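Local coordinates for Bak protein (Grouper iridovirus, PDB 5VMN) that is a viral Bcl-2 protein that inhibits host apoptosis by exclusively sequestering the pro-apoptotic protein Bim, at residues E42-F47 and Q79-K84; P51-I56 and T92-Q97; L66-I71 and G115-C120. All blocks are in the same frame, centred on the assembly; numbering follows the deposited sequence.

Contact 1: E42-F47 and Q79-K84; sequences ETFRAF and QLYFTK. With EDO (1,2-ethanediol), chain L; NO3 (nitrate ion), chain I.
K84 runs its aliphatic chain past the edge of the F44 ring, near CE2, and ends in an ammonium that gives two weak hydrogen bonds. NZ lies 3.2 Å from O1 of a nitrate; its other partner is O2 of an ethanediol whose placement is doubtful. Both molecules probably come from the crystallisation liquor and lie beside K84 and the turn F44-F47. The protein-to-protein contact itself is apolar and largely aromatic.

F44 is the centre of it. With CG anti to the backbone N (chi1 174°), the side chain reaches straight across to the helix and lays one face of its ring on L80. L80 CB stands almost exactly over the F44 ring centre, 3.7 Å from the centroid, in a CH-pi contact. Farther back, L80 CD1 closes on F44 CB at 3.8 Å, the two side chains sliding past each other in opposite directions. The far edge of the F44 ring points at the face of Y81: the planes stand at 80° and CE1 is centred over the tyrosine, a T-shaped pair with centroids 4.9 Å apart. One ring is thus held on a face and at an edge by consecutive residues of the same helix.

Y81 also carries its tip to F47, where Y81 OH lies 3.4 Å from F47 CB. A hydrogen bond between the hydroxyl and P48 O holds that tip, while the F44 edge packs on the ring's face. A type I turn from F44 to F47 brings both phenylalanines to the same tyrosine. Helix 40-44 and its turn are in this way packed on the C-terminal part of helix 68-84, the central helix of the Bcl-2 fold; in relatives the helices of this region border the BH3-binding groove, and the same probably holds here.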
loop_
_atom_site.group_PDB
_atom_site.type_symbol
_atom_site.label_atom_id
_atom_site.label_comp_id
_atom_site.label_asym_id
_atom_site.label_seq_id
_atom_site.Cartn_x
_atom_site.Cartn_y
_atom_site.Cartn_z
ATOM N N GLU A 42 5.609 -3.283 -15.889
ATOM C CA GLU A 42 6.884 -3.475 -16.576
ATOM C C GLU A 42 8.072 -3.392 -15.623
ATOM O O GLU A 42 9.029 -4.160 -15.746
ATOM C CB GLU A 42 7.002 -2.435 -17.697
ATOM C CG GLU A 42 5.805 -2.411 -18.637
ATOM C CD GLU A 42 5.477 -3.770 -19.224
ATOM O OE1 GLU A 42 6.420 -4.508 -19.592
ATOM O OE2 GLU A 42 4.275 -4.106 -19.310
ATOM N N THR A 43 8.070 -2.441 -14.695
ATOM C CA THR A 43 9.165 -2.360 -13.756
ATOM C C THR A 43 9.099 -3.499 -12.740
ATOM O O THR A 43 10.131 -3.954 -12.252
ATOM C CB THR A 43 9.149 -0.999 -13.028
ATOM O OG1 THR A 43 9.630 0.003 -13.916
ATOM C CG2 THR A 43 10.053 -0.991 -11.735
ATOM N N PHE A 44 7.893 -3.985 -12.446
ATOM C CA PHE A 44 7.747 -5.033 -11.434
ATOM C C PHE A 44 8.541 -6.279 -11.791
ATOM O O PHE A 44 8.961 -7.021 -10.901
ATOM C CB PHE A 44 6.265 -5.374 -11.272
ATOM C CG PHE A 44 5.983 -6.553 -10.344
ATOM C CD1 PHE A 44 6.127 -6.433 -8.998
ATOM C CD2 PHE A 44 5.526 -7.760 -10.866
ATOM C CE1 PHE A 44 5.847 -7.508 -8.159
ATOM C CE2 PHE A 44 5.241 -8.825 -10.036
ATOM C CZ PHE A 44 5.393 -8.685 -8.687
ATOM N N ARG A 45 8.747 -6.536 -13.080
ATOM C CA ARG A 45 9.458 -7.741 -13.489
ATOM C C ARG A 45 10.888 -7.758 -12.984
ATOM O O ARG A 45 11.504 -8.833 -12.936
ATOM C CB ARG A 45 9.456 -7.852 -15.009
ATOM C CG ARG A 45 8.084 -8.100 -15.581
ATOM C CD ARG A 45 8.150 -8.634 -16.993
ATOM N NE ARG A 45 6.786 -8.752 -17.515
ATOM C CZ ARG A 45 6.145 -7.787 -18.151
ATOM N NH1 ARG A 45 6.753 -6.633 -18.391
ATOM N NH2 ARG A 45 4.897 -7.987 -18.573
ATOM N N ALA A 46 11.427 -6.593 -12.635
ATOM C CA ALA A 46 12.800 -6.472 -12.187
ATOM C C ALA A 46 12.919 -6.588 -10.673
ATOM O O ALA A 46 14.030 -6.513 -10.150
ATOM C CB ALA A 46 13.395 -5.135 -12.654
ATOM N N PHE A 47 11.819 -6.792 -9.959
ATOM C CA PHE A 47 11.812 -6.974 -8.508
ATOM C C PHE A 47 12.074 -8.438 -8.165
ATOM O O PHE A 47 11.929 -9.310 -9.021
ATOM C CB PHE A 47 10.457 -6.553 -7.953
ATOM C CG PHE A 47 10.278 -5.052 -7.764
ATOM C CD1 PHE A 47 10.033 -4.527 -6.503
ATOM C CD2 PHE A 47 10.321 -4.190 -8.820
ATOM C CE1 PHE A 47 9.895 -3.179 -6.303
ATOM C CE2 PHE A 47 10.143 -2.830 -8.623
ATOM C CZ PHE A 47 9.928 -2.335 -7.369
ATOM N N GLN A 79 0.183 -5.123 -4.600
ATOM C CA GLN A 79 -0.904 -5.807 -5.298
ATOM C C GLN A 79 -0.398 -6.789 -6.346
ATOM O O GLN A 79 -0.921 -7.910 -6.468
ATOM C CB GLN A 79 -1.818 -4.770 -5.956
ATOM C CG GLN A 79 -2.987 -5.375 -6.722
ATOM C CD GLN A 79 -4.005 -6.002 -5.828
ATOM O OE1 GLN A 79 -4.878 -5.319 -5.306
ATOM N NE2 GLN A 79 -3.913 -7.313 -5.645
ATOM N N LEU A 80 0.636 -6.406 -7.092
ATOM C CA LEU A 80 1.186 -7.309 -8.095
ATOM C C LEU A 80 1.782 -8.549 -7.438
ATOM O O LEU A 80 1.562 -9.676 -7.909
ATOM C CB LEU A 80 2.213 -6.562 -8.942
ATOM C CG LEU A 80 1.593 -5.494 -9.859
ATOM C CD1 LEU A 80 2.670 -4.612 -10.436
ATOM C CD2 LEU A 80 0.837 -6.157 -11.014
ATOM N N TYR A 81 2.497 -8.373 -6.323
ATOM C CA TYR A 81 2.972 -9.541 -5.581
ATOM C C TYR A 81 1.814 -10.396 -5.088
ATOM O O TYR A 81 1.873 -11.625 -5.154
ATOM C CB TYR A 81 3.814 -9.113 -4.375
ATOM C CG TYR A 81 5.275 -8.863 -4.662
ATOM C CD1 TYR A 81 6.108 -9.892 -5.060
ATOM C CD2 TYR A 81 5.842 -7.625 -4.419
ATOM C CE1 TYR A 81 7.458 -9.662 -5.270
ATOM C CE2 TYR A 81 7.193 -7.387 -4.641
ATOM C CZ TYR A 81 7.987 -8.419 -5.044
ATOM O OH TYR A 81 9.324 -8.203 -5.230
ATOM N N PHE A 82 0.778 -9.757 -4.532
ATOM C CA PHE A 82 -0.344 -10.490 -3.960
ATOM C C PHE A 82 -1.071 -11.286 -5.031
ATOM O O PHE A 82 -1.369 -12.477 -4.849
ATOM C CB PHE A 82 -1.268 -9.480 -3.269
ATOM C CG PHE A 82 -2.336 -10.086 -2.414
ATOM C CD1 PHE A 82 -3.534 -10.488 -2.970
ATOM C CD2 PHE A 82 -2.175 -10.164 -1.039
ATOM C CE1 PHE A 82 -4.552 -10.990 -2.180
ATOM C CE2 PHE A 82 -3.199 -10.656 -0.239
ATOM C CZ PHE A 82 -4.380 -11.079 -0.816
ATOM N N THR A 83 -1.322 -10.663 -6.181
ATOM C CA THR A 83 -1.984 -11.360 -7.277
ATOM C C THR A 83 -1.179 -12.567 -7.721
ATOM O O THR A 83 -1.747 -13.624 -8.036
ATOM C CB THR A 83 -2.207 -10.400 -8.446
ATOM O OG1 THR A 83 -3.104 -9.372 -8.024
ATOM C CG2 THR A 83 -2.852 -11.112 -9.619
ATOM N N LYS A 84 0.145 -12.429 -7.772
ATOM C CA LYS A 84 1.001 -13.502 -8.245
ATOM C C LYS A 84 1.209 -14.598 -7.206
ATOM O O LYS A 84 1.733 -15.665 -7.556
ATOM C CB LYS A 84 2.344 -12.898 -8.683
ATOM C CG LYS A 84 3.251 -13.814 -9.447
ATOM C CD LYS A 84 4.554 -13.099 -9.818
ATOM C CE LYS A 84 5.394 -13.920 -10.802
ATOM N NZ LYS A 84 6.684 -13.246 -11.129
HETATM C C1 EDO L . 10.959 -11.211 -11.369
HETATM O O1 EDO L . 10.853 -11.154 -12.821
HETATM C C2 EDO L . 9.962 -10.324 -10.626
HETATM O O2 EDO L . 8.604 -10.595 -10.988
HETATM N N NO3 I . 7.483 -11.255 -13.957
HETATM O O1 NO3 I . 8.389 -11.344 -13.071
HETATM O O2 NO3 I . 7.748 -11.582 -15.166
HETATM O O3 NO3 I . 6.322 -10.832 -13.630
#

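Contact 2: P51-I56 and T92-Q97; sequences PNILEI and TQITEQ
Q97 meets the start of helix 53-60 with both ends of its amide, and the polar part of the contact is built on that. OE1 takes the backbone N-H of I53 at 2.8 Å in a nearly straight bond (173° at the hydrogen), although the donor stands well above the carbonyl plane, 44° out of it. NE2 turns back to P51 O, 3.4 Å away, in a weak bond. A water strengthens that link: it donates to P51 O at 2.6 Å and accepts from Q97 NE2 at 3.1 Å. The amide is therefore held from both sides of N52, and its rotation is set. The side chain gets there by staying extended beyond CG (chi2 170°).

The I53 bond adds to the capping of a helix N-terminus. N52 is the N-cap, its OD1 accepting from E55 N at 3.1 Å, while the I53 N-H in the same first turn is met by Q97 from helix 88-103. In the Bcl-2 fold this sets a short outer helix against the second arm of the central hairpin, the pair of helices 68-84 and 88-103.

The apolar contacts lie beside the amide. The P51 ring crosses I94 at about a right angle, with its CG 3.9 Å from I94 CG1. I53 touches the same residue less closely, CG1 to I94 CG2 at 4.1 Å, and its CB packs on the aliphatic root of Q97, 3.7 Å from CB. Both P51 and I53 also rest on Y81 of helix 68-84, and L54 reaches along helix 88-103 to R100 and F101.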
loop_
_atom_site.group_PDB
_atom_site.type_symbol
_atom_site.label_atom_id
_atom_site.label_comp_id
_atom_site.label_asym_id
_atom_site.label_seq_id
_atom_site.Cartn_x
_atom_site.Cartn_y
_atom_site.Cartn_z
ATOM N N PRO A 51 8.629 -11.560 -1.995
ATOM C CA PRO A 51 8.283 -10.196 -1.573
ATOM C C PRO A 51 8.929 -9.783 -0.257
ATOM O O PRO A 51 8.971 -10.553 0.709
ATOM C CB PRO A 51 6.762 -10.245 -1.410
ATOM C CG PRO A 51 6.413 -11.653 -1.284
ATOM C CD PRO A 51 7.453 -12.441 -2.043
ATOM N N ASN A 52 9.355 -8.503 -0.201
ATOM C CA ASN A 52 9.686 -7.879 1.088
ATOM C C ASN A 52 9.130 -6.463 1.058
ATOM O O ASN A 52 9.825 -5.506 0.710
ATOM C CB ASN A 52 11.175 -7.884 1.366
ATOM C CG ASN A 52 11.486 -7.465 2.778
ATOM O OD1 ASN A 52 10.712 -6.753 3.408
ATOM N ND2 ASN A 52 12.627 -7.900 3.282
ATOM N N ILE A 53 7.844 -6.337 1.396
ATOM C CA ILE A 53 7.171 -5.058 1.203
ATOM C C ILE A 53 7.713 -4.018 2.167
ATOM O O ILE A 53 7.724 -2.819 1.844
ATOM C CB ILE A 53 5.654 -5.206 1.365
ATOM C CG1 ILE A 53 5.100 -6.318 0.468
ATOM C CG2 ILE A 53 4.965 -3.891 1.087
ATOM C CD1 ILE A 53 5.392 -6.161 -0.971
ATOM N N LEU A 54 8.092 -4.427 3.380
ATOM C CA LEU A 54 8.666 -3.466 4.315
ATOM C C LEU A 54 9.935 -2.848 3.749
ATOM O O LEU A 54 10.112 -1.624 3.786
ATOM C CB LEU A 54 8.934 -4.140 5.661
ATOM C CG LEU A 54 9.596 -3.277 6.720
ATOM C CD1 LEU A 54 8.723 -2.068 7.010
ATOM C CD2 LEU A 54 9.804 -4.114 7.971
ATOM N N GLU A 55 10.798 -3.673 3.166
ATOM C CA GLU A 55 12.017 -3.172 2.543
ATOM C C GLU A 55 11.687 -2.233 1.396
ATOM O O GLU A 55 12.311 -1.175 1.252
ATOM C CB GLU A 55 12.869 -4.335 2.033
ATOM C CG GLU A 55 14.128 -3.881 1.359
ATOM C CD GLU A 55 15.045 -5.028 0.966
ATOM O OE1 GLU A 55 15.761 -4.891 -0.048
ATOM O OE2 GLU A 55 15.042 -6.053 1.676
ATOM N N ILE A 56 10.724 -2.612 0.556
ATOM C CA ILE A 56 10.372 -1.765 -0.591
ATOM C C ILE A 56 9.838 -0.419 -0.123
ATOM O O ILE A 56 10.240 0.630 -0.635
ATOM C CB ILE A 56 9.350 -2.474 -1.489
ATOM C CG1 ILE A 56 9.977 -3.723 -2.102
ATOM C CG2 ILE A 56 8.907 -1.527 -2.623
ATOM C CD1 ILE A 56 8.970 -4.595 -2.818
ATOM N N THR A 92 -0.772 -13.629 3.313
ATOM C CA THR A 92 -0.813 -13.082 4.662
ATOM C C THR A 92 0.450 -12.298 4.974
ATOM O O THR A 92 0.391 -11.213 5.555
ATOM C CB THR A 92 -0.990 -14.215 5.667
ATOM O OG1 THR A 92 -2.253 -14.835 5.429
ATOM C CG2 THR A 92 -0.928 -13.681 7.091
ATOM N N GLN A 93 1.607 -12.846 4.615
ATOM C CA GLN A 93 2.860 -12.156 4.884
ATOM C C GLN A 93 2.932 -10.829 4.141
ATOM O O GLN A 93 3.434 -9.841 4.683
ATOM C CB GLN A 93 4.043 -13.064 4.527
ATOM C CG GLN A 93 4.147 -14.264 5.461
ATOM C CD GLN A 93 4.943 -15.435 4.874
ATOM O OE1 GLN A 93 5.713 -15.274 3.926
ATOM N NE2 GLN A 93 4.740 -16.622 5.435
ATOM N N ILE A 94 2.441 -10.774 2.895
ATOM C CA ILE A 94 2.431 -9.509 2.164
ATOM C C ILE A 94 1.613 -8.473 2.921
ATOM O O ILE A 94 2.037 -7.324 3.109
ATOM C CB ILE A 94 1.895 -9.716 0.736
ATOM C CG1 ILE A 94 2.916 -10.453 -0.116
ATOM C CG2 ILE A 94 1.590 -8.393 0.066
ATOM C CD1 ILE A 94 2.325 -11.104 -1.335
ATOM N N THR A 95 0.414 -8.863 3.356
ATOM C CA THR A 95 -0.443 -7.924 4.079
ATOM C C THR A 95 0.196 -7.503 5.396
ATOM O O THR A 95 0.161 -6.325 5.762
ATOM C CB THR A 95 -1.816 -8.544 4.333
ATOM O OG1 THR A 95 -1.682 -9.667 5.202
ATOM C CG2 THR A 95 -2.426 -8.999 3.052
ATOM N N GLU A 96 0.804 -8.452 6.113
ATOM C CA GLU A 96 1.470 -8.109 7.365
ATOM C C GLU A 96 2.664 -7.209 7.124
ATOM O O GLU A 96 2.923 -6.303 7.923
ATOM C CB GLU A 96 1.916 -9.378 8.105
ATOM C CG GLU A 96 0.787 -10.307 8.473
ATOM C CD GLU A 96 1.269 -11.617 9.091
ATOM O OE1 GLU A 96 0.564 -12.101 9.991
ATOM O OE2 GLU A 96 2.332 -12.157 8.687
ATOM N N GLN A 97 3.411 -7.450 6.033
ATOM C CA GLN A 97 4.536 -6.589 5.694
ATOM C C GLN A 97 4.051 -5.162 5.432
ATOM O O GLN A 97 4.664 -4.186 5.890
ATOM C CB GLN A 97 5.274 -7.154 4.462
ATOM C CG GLN A 97 6.063 -8.469 4.694
ATOM C CD GLN A 97 6.598 -9.154 3.391
ATOM O OE1 GLN A 97 6.546 -8.593 2.305
ATOM N NE2 GLN A 97 7.064 -10.384 3.523
HETATM O O HOH W 1 8.194 -12.763 1.834
#

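Contact 3: L66-I71 and G115-C120; sequences LNWGRI and GGWVTC. With EDO (1,2-ethanediol), chain K; NO3 (nitrate ion), chain D; NO3 (nitrate ion), chain G.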
loop_
_atom_site.group_PDB
_atom_site.type_symbol
_atom_site.label_atom_id
_atom_site.label_comp_id
_atom_site.label_asym_id
_atom_site.label_seq_id
_atom_site.Cartn_x
_atom_site.Cartn_y
_atom_site.Cartn_z
ATOM N N LEU A 66 8.259 11.796 1.276
ATOM C CA LEU A 66 7.130 10.913 1.048
ATOM C C LEU A 66 6.037 11.739 0.394
ATOM O O LEU A 66 5.926 12.943 0.641
ATOM C CB LEU A 66 6.629 10.283 2.352
ATOM C CG LEU A 66 5.512 9.240 2.257
ATOM C CD1 LEU A 66 5.857 8.156 1.268
ATOM C CD2 LEU A 66 5.251 8.666 3.655
ATOM N N ASN A 67 5.239 11.091 -0.444
ATOM C CA ASN A 67 4.062 11.744 -1.008
ATOM C C ASN A 67 3.077 10.656 -1.383
ATOM O O ASN A 67 3.390 9.466 -1.329
ATOM C CB ASN A 67 4.429 12.647 -2.196
ATOM C CG ASN A 67 5.099 11.882 -3.346
ATOM O OD1 ASN A 67 4.538 10.926 -3.864
ATOM N ND2 ASN A 67 6.267 12.342 -3.773
ATOM N N TRP A 68 1.848 11.062 -1.708
ATOM C CA TRP A 68 0.815 10.051 -1.906
ATOM C C TRP A 68 1.084 9.204 -3.141
ATOM O O TRP A 68 0.710 8.031 -3.181
ATOM C CB TRP A 68 -0.576 10.699 -2.006
ATOM C CG TRP A 68 -1.088 11.189 -0.669
ATOM C CD1 TRP A 68 -1.331 12.485 -0.276
ATOM C CD2 TRP A 68 -1.402 10.370 0.458
ATOM N NE1 TRP A 68 -1.782 12.498 1.028
ATOM C CE2 TRP A 68 -1.855 11.217 1.489
ATOM C CE3 TRP A 68 -1.377 9.001 0.682
ATOM C CZ2 TRP A 68 -2.233 10.734 2.731
ATOM C CZ3 TRP A 68 -1.777 8.525 1.912
ATOM C CH2 TRP A 68 -2.202 9.395 2.919
ATOM N N GLY A 69 1.724 9.769 -4.162
ATOM C CA GLY A 69 2.068 8.967 -5.321
ATOM C C GLY A 69 3.010 7.824 -4.973
ATOM O O GLY A 69 2.835 6.688 -5.431
ATOM N N ARG A 70 4.011 8.101 -4.151
ATOM C CA ARG A 70 4.904 7.032 -3.710
ATOM C C ARG A 70 4.152 5.975 -2.914
ATOM O O ARG A 70 4.426 4.774 -3.051
ATOM C CB ARG A 70 6.033 7.616 -2.875
ATOM C CG ARG A 70 6.974 8.475 -3.658
ATOM C CD ARG A 70 8.167 8.820 -2.829
ATOM N NE ARG A 70 9.024 9.805 -3.461
ATOM C CZ ARG A 70 10.194 10.189 -2.964
ATOM N NH1 ARG A 70 10.649 9.645 -1.847
ATOM N NH2 ARG A 70 10.897 11.129 -3.569
ATOM N N ILE A 71 3.192 6.390 -2.083
ATOM C CA ILE A 71 2.404 5.418 -1.341
ATOM C C ILE A 71 1.608 4.543 -2.308
ATOM O O ILE A 71 1.523 3.320 -2.135
ATOM C CB ILE A 71 1.499 6.142 -0.324
ATOM C CG1 ILE A 71 2.376 6.616 0.833
ATOM C CG2 ILE A 71 0.378 5.241 0.142
ATOM C CD1 ILE A 71 1.672 7.489 1.862
ATOM N N GLY A 115 -3.223 14.915 5.551
ATOM C CA GLY A 115 -4.637 14.875 5.233
ATOM C C GLY A 115 -5.302 13.525 5.354
ATOM O O GLY A 115 -6.507 13.422 5.094
ATOM N N GLY A 116 -4.569 12.491 5.752
ATOM C CA GLY A 116 -5.144 11.175 5.918
ATOM C C GLY A 116 -5.432 10.498 4.588
ATOM O O GLY A 116 -5.294 11.070 3.508
ATOM N N TRP A 117 -5.853 9.242 4.682
ATOM C CA TRP A 117 -6.207 8.505 3.472
ATOM C C TRP A 117 -7.367 9.152 2.728
ATOM O O TRP A 117 -7.472 8.997 1.505
ATOM C CB TRP A 117 -6.567 7.067 3.821
ATOM C CG TRP A 117 -5.388 6.251 4.250
ATOM C CD1 TRP A 117 -4.998 5.957 5.531
ATOM C CD2 TRP A 117 -4.430 5.633 3.391
ATOM N NE1 TRP A 117 -3.863 5.198 5.513
ATOM C CE2 TRP A 117 -3.502 4.971 4.211
ATOM C CE3 TRP A 117 -4.286 5.551 2.009
ATOM C CZ2 TRP A 117 -2.436 4.244 3.693
ATOM C CZ3 TRP A 117 -3.198 4.827 1.495
ATOM C CH2 TRP A 117 -2.300 4.186 2.346
ATOM N N VAL A 118 -8.260 9.865 3.430
ATOM C CA VAL A 118 -9.355 10.525 2.728
ATOM C C VAL A 118 -8.793 11.546 1.758
ATOM O O VAL A 118 -9.355 11.762 0.679
ATOM C CB VAL A 118 -10.364 11.185 3.693
ATOM C CG1 VAL A 118 -11.381 12.090 2.937
ATOM C CG2 VAL A 118 -11.107 10.130 4.459
ATOM N N THR A 119 -7.681 12.184 2.111
ATOM C CA THR A 119 -7.107 13.162 1.200
ATOM C C THR A 119 -6.466 12.449 0.020
ATOM O O THR A 119 -6.579 12.909 -1.120
ATOM C CB THR A 119 -6.111 14.058 1.939
ATOM O OG1 THR A 119 -6.835 14.921 2.809
ATOM C CG2 THR A 119 -5.298 14.923 0.982
ATOM N N CYS A 120 -5.820 11.306 0.273
ATOM C CA CYS A 120 -5.329 10.461 -0.812
ATOM C C CYS A 120 -6.459 10.066 -1.748
ATOM O O CYS A 120 -6.336 10.159 -2.975
ATOM C CB CYS A 120 -4.674 9.216 -0.246
ATOM S SG CYS A 120 -3.868 8.202 -1.562
HETATM C C1 EDO K . 1.241 14.141 -3.899
HETATM O O1 EDO K . 1.700 12.852 -4.403
HETATM C C2 EDO K . 0.696 14.134 -2.464
HETATM O O2 EDO K . 1.671 14.068 -1.382
HETATM N N NO3 D . 8.392 14.829 -2.320
HETATM O O1 NO3 D . 9.227 15.600 -1.758
HETATM O O2 NO3 D . 8.682 14.254 -3.406
HETATM O O3 NO3 D . 7.258 14.646 -1.793
HETATM N N NO3 G . -2.852 2.600 7.738
HETATM O O1 NO3 G . -2.460 1.676 8.508
HETATM O O2 NO3 G . -3.957 2.474 7.143
HETATM O O3 NO3 G . -2.148 3.642 7.560
#
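W68 pushes its indole into a hole formed by G116, W117, T119 and C120, a knob-into-hole contact at the start of helix 116-122. At the root, CB lies 3.7 Å from C2 of an ethanediol, probably a crystallisation additive, and the same carbon comes to the ring edge by CD1. The additive's hydroxyls take up the amides of W68 and G69 in the first turn of helix 68-84. Next round the ring, NE1 donates to N114 O, just before the glycine pair, and passes T119 CG2. On the six-membered ring, W68 CZ2 comes within 3.2 Å of G116 O at an oblique angle, an oxygen that already accepts from T119 N and C120 N. CH2 is also near G116 O and C.

CE3 faces C120: C120 CB stands 3.5 Å from the centroid of the W68 six-membered ring, over its face, and makes a CH-pi contact. SG, anti to the backbone N (chi1 -174°), lies out toward the ring's rim, an oblique sulfur-aromatic approach. At the tip, W68 CZ3 rests over one face of W117, 3.9 Å from W117 CE3, and the six-membered rings of W68 and W117 meet obliquely. I71 adds to this contact, its CG2 3.6 Å from W117 CH2.

Both segments are family signatures: N67-W68-G69-R70 is the NWGR sequence of the BH1 region, and G115-G116-W117 matches the GGW of the BH2 region. N67 caps its helix by accepting from R70 N at 2.9 Å, and R70 forms a salt bridge with D63. W68 is also met edge-to-face by W110 of helix 105-113, while W117 and C120 lean on I27 of helix 22-37, so the junction lies between the central helix and three others.

Contacts 1 and 3 both use helix 68-84, near its end and at its start, about 21 Å apart between centres and on opposite sides of the chain's centre. Contact 3 is the buried one, where a tryptophan is set as a knob among residues of a second helix; contact 1 is aromatic too but lies at the surface. Contact 2 is partly buried and differs in chemistry, since a glutamine amide and a water bind the backbone of a helix start. It touches contact 1 directly: Y81 belongs to both neighbourhoods, packing on I56 as well, and F82 meets T95. Contact 3 stays about 8 Å from contact 2 at the nearest atoms.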